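Local coordinates for adhesion protein (Streptococcus pseudopneumoniae 5247, PDB 7LM5), which binds zinc ions outside the cell and probably hands them to an ATP-binding cassette transporter for uptake, at residues A180-F185 and Y230-I235; T190-L195 and K258-L263. The protein carries 1 engineered substitution. All coordinates share one frame; numbering follows the deposited sequence.

Contact 1 (A180-F185 and Y230-I235)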
loop_
_atom_site.group_PDB
_atom_site.type_symbol
_atom_site.label_atom_id
_atom_site.label_comp_id
_atom_site.label_asym_id
_atom_site.label_seq_id
_atom_site.Cartn_x
_atom_site.Cartn_y
_atom_site.Cartn_z
ATOM N N ALA A 180 12.119 21.149 2.010
ATOM C CA ALA A 180 13.183 20.175 2.217
ATOM C C ALA A 180 14.271 20.356 1.165
ATOM O O ALA A 180 13.999 20.288 -0.038
ATOM C CB ALA A 180 12.618 18.758 2.169
ATOM N N THR A 181 15.504 20.590 1.621
ATOM C CA THR A 181 16.619 20.736 0.692
ATOM C C THR A 181 16.998 19.405 0.056
ATOM O O THR A 181 17.487 19.378 -1.079
ATOM C CB THR A 181 17.825 21.344 1.407
ATOM O OG1 THR A 181 18.123 20.578 2.581
ATOM C CG2 THR A 181 17.536 22.783 1.805
ATOM N N GLN A 182 16.789 18.300 0.765
ATOM C CA GLN A 182 17.009 16.963 0.231
ATOM C C GLN A 182 15.665 16.373 -0.175
ATOM O O GLN A 182 14.782 16.193 0.670
ATOM C CB GLN A 182 17.702 16.068 1.260
ATOM C CG GLN A 182 17.803 14.602 0.856
ATOM C CD GLN A 182 18.732 14.376 -0.323
ATOM O OE1 GLN A 182 18.367 14.617 -1.475
ATOM N NE2 GLN A 182 19.942 13.906 -0.041
ATOM N N LYS A 183 15.506 16.087 -1.465
ATOM C CA LYS A 183 14.286 15.485 -1.985
ATOM C C LYS A 183 14.512 14.065 -2.486
ATOM O O LYS A 183 13.652 13.519 -3.188
ATOM C CB LYS A 183 13.699 16.354 -3.099
ATOM C CG LYS A 183 13.453 17.798 -2.687
ATOM C CD LYS A 183 12.583 18.526 -3.700
ATOM C CE LYS A 183 12.481 20.008 -3.377
ATOM N NZ LYS A 183 11.979 20.254 -1.997
ATOM N N THR A 184 15.640 13.452 -2.136
ATOM C CA THR A 184 15.987 12.108 -2.572
ATOM C C THR A 184 16.162 11.211 -1.355
ATOM O O THR A 184 16.861 11.577 -0.404
ATOM C CB THR A 184 17.266 12.119 -3.413
ATOM O OG1 THR A 184 17.040 12.856 -4.621
ATOM C CG2 THR A 184 17.685 10.705 -3.764
ATOM N N PHE A 185 15.523 10.042 -1.384
ATOM C CA PHE A 185 15.628 9.083 -0.295
ATOM C C PHE A 185 15.634 7.671 -0.864
ATOM O O PHE A 185 15.174 7.424 -1.981
ATOM C CB PHE A 185 14.491 9.256 0.727
ATOM C CG PHE A 185 13.121 8.954 0.183
ATOM C CD1 PHE A 185 12.487 9.840 -0.674
ATOM C CD2 PHE A 185 12.458 7.794 0.551
ATOM C CE1 PHE A 185 11.223 9.566 -1.169
ATOM C CE2 PHE A 185 11.193 7.514 0.061
ATOM C CZ PHE A 185 10.575 8.402 -0.800
ATOM N N TYR A 230 23.365 11.893 -4.995
ATOM C CA TYR A 230 22.405 12.802 -4.385
ATOM C C TYR A 230 22.629 12.981 -2.888
ATOM O O TYR A 230 21.741 13.495 -2.199
ATOM C CB TYR A 230 20.982 12.312 -4.660
ATOM C CG TYR A 230 20.686 12.169 -6.138
ATOM C CD1 TYR A 230 20.230 13.249 -6.881
ATOM C CD2 TYR A 230 20.881 10.959 -6.792
ATOM C CE1 TYR A 230 19.967 13.126 -8.233
ATOM C CE2 TYR A 230 20.622 10.827 -8.144
ATOM C CZ TYR A 230 20.164 11.913 -8.859
ATOM O OH TYR A 230 19.904 11.787 -10.206
ATOM N N LYS A 231 23.794 12.572 -2.379
ATOM C CA LYS A 231 24.189 12.802 -0.989
ATOM C C LYS A 231 23.177 12.211 -0.008
ATOM O O LYS A 231 22.833 12.824 1.004
ATOM C CB LYS A 231 24.406 14.292 -0.716
ATOM C CG LYS A 231 25.361 14.963 -1.695
ATOM C CD LYS A 231 26.260 15.966 -0.991
ATOM C CE LYS A 231 27.172 16.680 -1.975
ATOM N NZ LYS A 231 26.409 17.570 -2.891
ATOM N N VAL A 232 22.699 11.006 -0.312
ATOM C CA VAL A 232 21.756 10.328 0.570
ATOM C C VAL A 232 22.502 9.852 1.810
ATOM O O VAL A 232 23.491 9.116 1.714
ATOM C CB VAL A 232 21.071 9.162 -0.153
ATOM C CG1 VAL A 232 20.068 8.485 0.767
ATOM C CG2 VAL A 232 20.390 9.652 -1.421
ATOM N N LYS A 233 22.030 10.273 2.982
ATOM C CA LYS A 233 22.676 9.946 4.246
ATOM C C LYS A 233 21.936 8.878 5.038
ATOM O O LYS A 233 22.404 8.489 6.111
ATOM C CB LYS A 233 22.819 11.208 5.105
ATOM C CG LYS A 233 23.371 12.413 4.361
ATOM C CD LYS A 233 24.785 12.163 3.859
ATOM C CE LYS A 233 25.335 13.384 3.134
ATOM N NZ LYS A 233 25.331 14.596 3.999
ATOM N N THR A 234 20.798 8.396 4.541
ATOM C CA THR A 234 19.966 7.469 5.295
ATOM C C THR A 234 19.314 6.474 4.347
ATOM O O THR A 234 18.801 6.862 3.294
ATOM C CB THR A 234 18.891 8.224 6.091
ATOM O OG1 THR A 234 19.518 9.068 7.064
ATOM C CG2 THR A 234 17.955 7.253 6.798
ATOM N N ILE A 235 19.340 5.199 4.725
ATOM C CA ILE A 235 18.609 4.145 4.029
ATOM C C ILE A 235 17.477 3.693 4.940
ATOM O O ILE A 235 17.714 3.308 6.092
ATOM C CB ILE A 235 19.521 2.968 3.650
ATOM C CG1 ILE A 235 20.435 3.356 2.485
ATOM C CG2 ILE A 235 18.691 1.743 3.298
ATOM C CD1 ILE A 235 21.363 2.246 2.044
#
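Gln182 reaches Tyr230 with a bent side chain: chi1 of 172° sets CG anti to the backbone N, and chi2 of 68° then folds the chain so that the terminal amide faces the turn of 230-235. There NE2 donates to the backbone carbonyl oxygen of Tyr230, and Gln182 NE2 to Tyr230 O measures 2.8 Å. The bond is almost straight, 176° at the hydrogen, and the two groups share their planes: the acceptor lies in the plane of the glutamine amide, and the donor lies in the plane of the tyrosine carbonyl.

The other end of the amide turns back on its own segment. Thr184 N donates to Gln182 OE1 at 3.0 Å, coming from above the plane of the side-chain carbonyl. With both ends of the amide engaged, its rotation is probably restrained, and one side chain links the approach to strand 184-187 with the residue that follows helix 217-229.

Beside the amide bond the contact turns apolar. Thr184 CG2, anti to its backbone N, points between two partners, lying 3.8 Å from Tyr230 CB and 3.7 Å from Val232 CG2. The threonine and valine side chains meet at about a right angle. Thr184 OG1 stands obliquely to the tyrosine ring, whose far end leads away to the exposed surface; that ring also meets Phe226 of helix 217-229. Val232 packs on Val227 of the same helix, so the apolar patch continues onto helix 217-229.

Strands 184-187 and 234-237 run parallel and adjacent in their sheet, and this contact joins the beginning of strand 184-187 and the loop before it to the turn that leads into strand 234-237. The arrangement belongs to an alpha/beta lobe with strand order 2-1-3-4, in which helix 217-229 leads through a tight turn into strand 234-237.

Contact 2 (T190-L195 and K258-L263)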
loop_
_atom_site.group_PDB
_atom_site.type_symbol
_atom_site.label_atom_id
_atom_site.label_comp_id
_atom_site.label_asym_id
_atom_site.label_seq_id
_atom_site.Cartn_x
_atom_site.Cartn_y
_atom_site.Cartn_z
ATOM N N THR A 190 11.070 -0.951 -3.420
ATOM C CA THR A 190 10.427 0.102 -4.208
ATOM C C THR A 190 8.937 0.131 -3.878
ATOM O O THR A 190 8.092 -0.431 -4.579
ATOM C CB THR A 190 10.672 -0.124 -5.695
ATOM O OG1 THR A 190 12.071 -0.343 -5.918
ATOM C CG2 THR A 190 10.225 1.088 -6.501
ATOM N N ALA A 191 8.613 0.822 -2.784
ATOM C CA ALA A 191 7.245 0.898 -2.295
ATOM C C ALA A 191 6.728 2.316 -2.103
ATOM O O ALA A 191 5.522 2.489 -1.902
ATOM C CB ALA A 191 7.111 0.145 -0.962
ATOM N N PHE A 192 7.591 3.332 -2.156
ATOM C CA PHE A 192 7.203 4.704 -1.854
ATOM C C PHE A 192 7.227 5.599 -3.091
ATOM O O PHE A 192 7.456 6.806 -2.986
ATOM C CB PHE A 192 8.102 5.278 -0.761
ATOM C CG PHE A 192 8.052 4.508 0.529
ATOM C CD1 PHE A 192 7.135 4.837 1.512
ATOM C CD2 PHE A 192 8.919 3.451 0.755
ATOM C CE1 PHE A 192 7.086 4.129 2.697
ATOM C CE2 PHE A 192 8.873 2.739 1.939
ATOM C CZ PHE A 192 7.956 3.079 2.910
ATOM N N SER A 193 6.981 5.021 -4.268
ATOM C CA SER A 193 6.998 5.818 -5.491
ATOM C C SER A 193 5.824 6.790 -5.536
ATOM O O SER A 193 5.987 7.947 -5.940
ATOM C CB SER A 193 6.984 4.901 -6.714
ATOM O OG SER A 193 7.097 5.648 -7.912
ATOM N N TYR A 194 4.637 6.343 -5.117
ATOM C CA TYR A 194 3.472 7.223 -5.133
ATOM C C TYR A 194 3.599 8.330 -4.094
ATOM O O TYR A 194 3.170 9.465 -4.334
ATOM C CB TYR A 194 2.199 6.412 -4.903
ATOM C CG TYR A 194 1.794 5.556 -6.081
ATOM C CD1 TYR A 194 2.270 4.259 -6.220
ATOM C CD2 TYR A 194 0.936 6.045 -7.055
ATOM C CE1 TYR A 194 1.900 3.472 -7.295
ATOM C CE2 TYR A 194 0.560 5.266 -8.135
ATOM C CZ TYR A 194 1.046 3.981 -8.250
ATOM O OH TYR A 194 0.676 3.200 -9.322
ATOM N N LEU A 195 4.180 8.022 -2.933
ATOM C CA LEU A 195 4.386 9.054 -1.921
ATOM C C LEU A 195 5.366 10.113 -2.411
ATOM O O LEU A 195 5.172 11.310 -2.167
ATOM C CB LEU A 195 4.882 8.421 -0.621
ATOM C CG LEU A 195 5.053 9.367 0.571
ATOM C CD1 LEU A 195 3.713 9.964 0.976
ATOM C CD2 LEU A 195 5.705 8.653 1.747
ATOM N N LYS A 258 17.176 4.295 9.424
ATOM C CA LYS A 258 15.949 4.664 10.111
ATOM C C LYS A 258 14.800 3.850 9.539
ATOM O O LYS A 258 14.848 3.403 8.389
ATOM C CB LYS A 258 15.652 6.164 9.983
ATOM C CG LYS A 258 16.696 7.063 10.630
ATOM C CD LYS A 258 16.233 8.513 10.702
ATOM C CE LYS A 258 15.408 8.789 11.956
ATOM N NZ LYS A 258 14.080 8.110 11.958
ATOM N N THR A 259 13.764 3.658 10.350
ATOM C CA THR A 259 12.641 2.814 9.970
ATOM C C THR A 259 11.618 3.602 9.160
ATOM O O THR A 259 11.390 4.789 9.407
ATOM C CB THR A 259 11.977 2.207 11.209
ATOM O OG1 THR A 259 10.801 1.486 10.821
ATOM C CG2 THR A 259 11.600 3.295 12.207
ATOM N N LEU A 260 11.011 2.929 8.182
ATOM C CA LEU A 260 9.960 3.530 7.362
ATOM C C LEU A 260 9.038 2.396 6.921
ATOM O O LEU A 260 9.376 1.638 6.008
ATOM C CB LEU A 260 10.544 4.277 6.171
ATOM C CG LEU A 260 9.575 5.156 5.377
ATOM C CD1 LEU A 260 9.021 6.263 6.257
ATOM C CD2 LEU A 260 10.256 5.736 4.146
ATOM N N ASN A 261 7.887 2.289 7.572
ATOM C CA ASN A 261 6.979 1.176 7.324
ATOM C C ASN A 261 6.127 1.458 6.098
ATOM O O ASN A 261 5.409 2.465 6.066
ATOM C CB ASN A 261 6.090 0.946 8.543
ATOM C CG ASN A 261 5.379 -0.396 8.510
ATOM O OD1 ASN A 261 5.199 -0.997 7.451
ATOM N ND2 ASN A 261 4.967 -0.873 9.680
ATOM N N PRO A 262 6.169 0.609 5.061
ATOM C CA PRO A 262 5.246 0.762 3.933
ATOM C C PRO A 262 3.824 0.314 4.233
ATOM O O PRO A 262 2.990 0.310 3.320
ATOM C CB PRO A 262 5.883 -0.123 2.850
ATOM C CG PRO A 262 6.607 -1.171 3.614
ATOM C CD PRO A 262 7.122 -0.497 4.859
ATOM N N LEU A 263 3.538 -0.068 5.481
ATOM C CA LEU A 263 2.200 -0.474 5.915
ATOM C C LEU A 263 1.694 -1.685 5.133
ATOM O O LEU A 263 0.507 -1.796 4.823
ATOM C CB LEU A 263 1.206 0.687 5.819
ATOM C CG LEU A 263 1.600 1.966 6.565
ATOM C CD1 LEU A 263 0.461 2.975 6.551
ATOM C CD2 LEU A 263 2.031 1.653 7.990
#
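Phe192 and Leu260 supply the CH-pi part of this contact. Their side chains come from opposite directions, and Leu260 lays its CD2 methyl over one face of the phenylalanine ring, 3.8 Å from Leu260 CD2 to the centroid of the Phe192 ring and 15° off the ring normal. The methyl is displaced toward the rim. Leu260 has chi1 at -169°, which carries CG away from its backbone N and onto the aromatic ring.

The remaining apolar contacts gather at the end of that ring. Phe192 CZ comes within 3.6 Å of Leu260 CG, and the same CZ lies 3.8 Å from Pro262 CB. Between these two residues, the carbonyl carbon of Asn261 sits at the ring edge, near its plane, 4.0 Å from Phe192 CZ. The ring end therefore packs on both backbone and side-chain carbon. Pro262 CB also reaches Ala191 CB at 4.0 Å, so the proline ring bridges two successive residues of 190-195. Thr187 of strand 184-187 adds to the packing round Phe192.

The hydrogen bonding is local to 258-263. Asn261 points its CB away from 190-195, and its OD1 accepts from Leu263 N at 2.7 Å, an Asx turn that shapes the chain around Pro262. Farther out, Pro262 O receives Trp127 NE1, while Asn280 OD1 accepts from Asn261 N and ties the loop to helix 273-288.

A bound zinc ion lies about 4 Å from the nearest atom of the Ala191 side chain, and Ala191 touches His125, which binds zinc together with His189 and Glu264. His189 directly precedes one segment and Glu264 directly follows the other, so this hydrophobic contact joins the two ligand-bearing loops at the C-terminal side of the parallel sheet, the zinc site of a solute-binding protein.

How the contacts relate
Contact 2 is buried near the middle of the chain, whereas contact 1 lies farther out and is partly exposed; their centres are 14 Å apart. Both serve the same parallel sheet, but at different ends: 180-185 and 230-235 enter neighbouring strands, while 190-195 and 258-263 include loops beyond strand ends, beside the zinc site. Their chemistry follows this placing. Contact 1 combines an amide-to-carbonyl hydrogen bond with a small aliphatic patch, and contact 2 has no hydrogen bond between its segments, relying on a ring, a leucine and a proline. The two meet directly where Phe185 CE2 packs 3.9 Å from Phe192 CB, and Thr234 CG2 approaches Lys258 N.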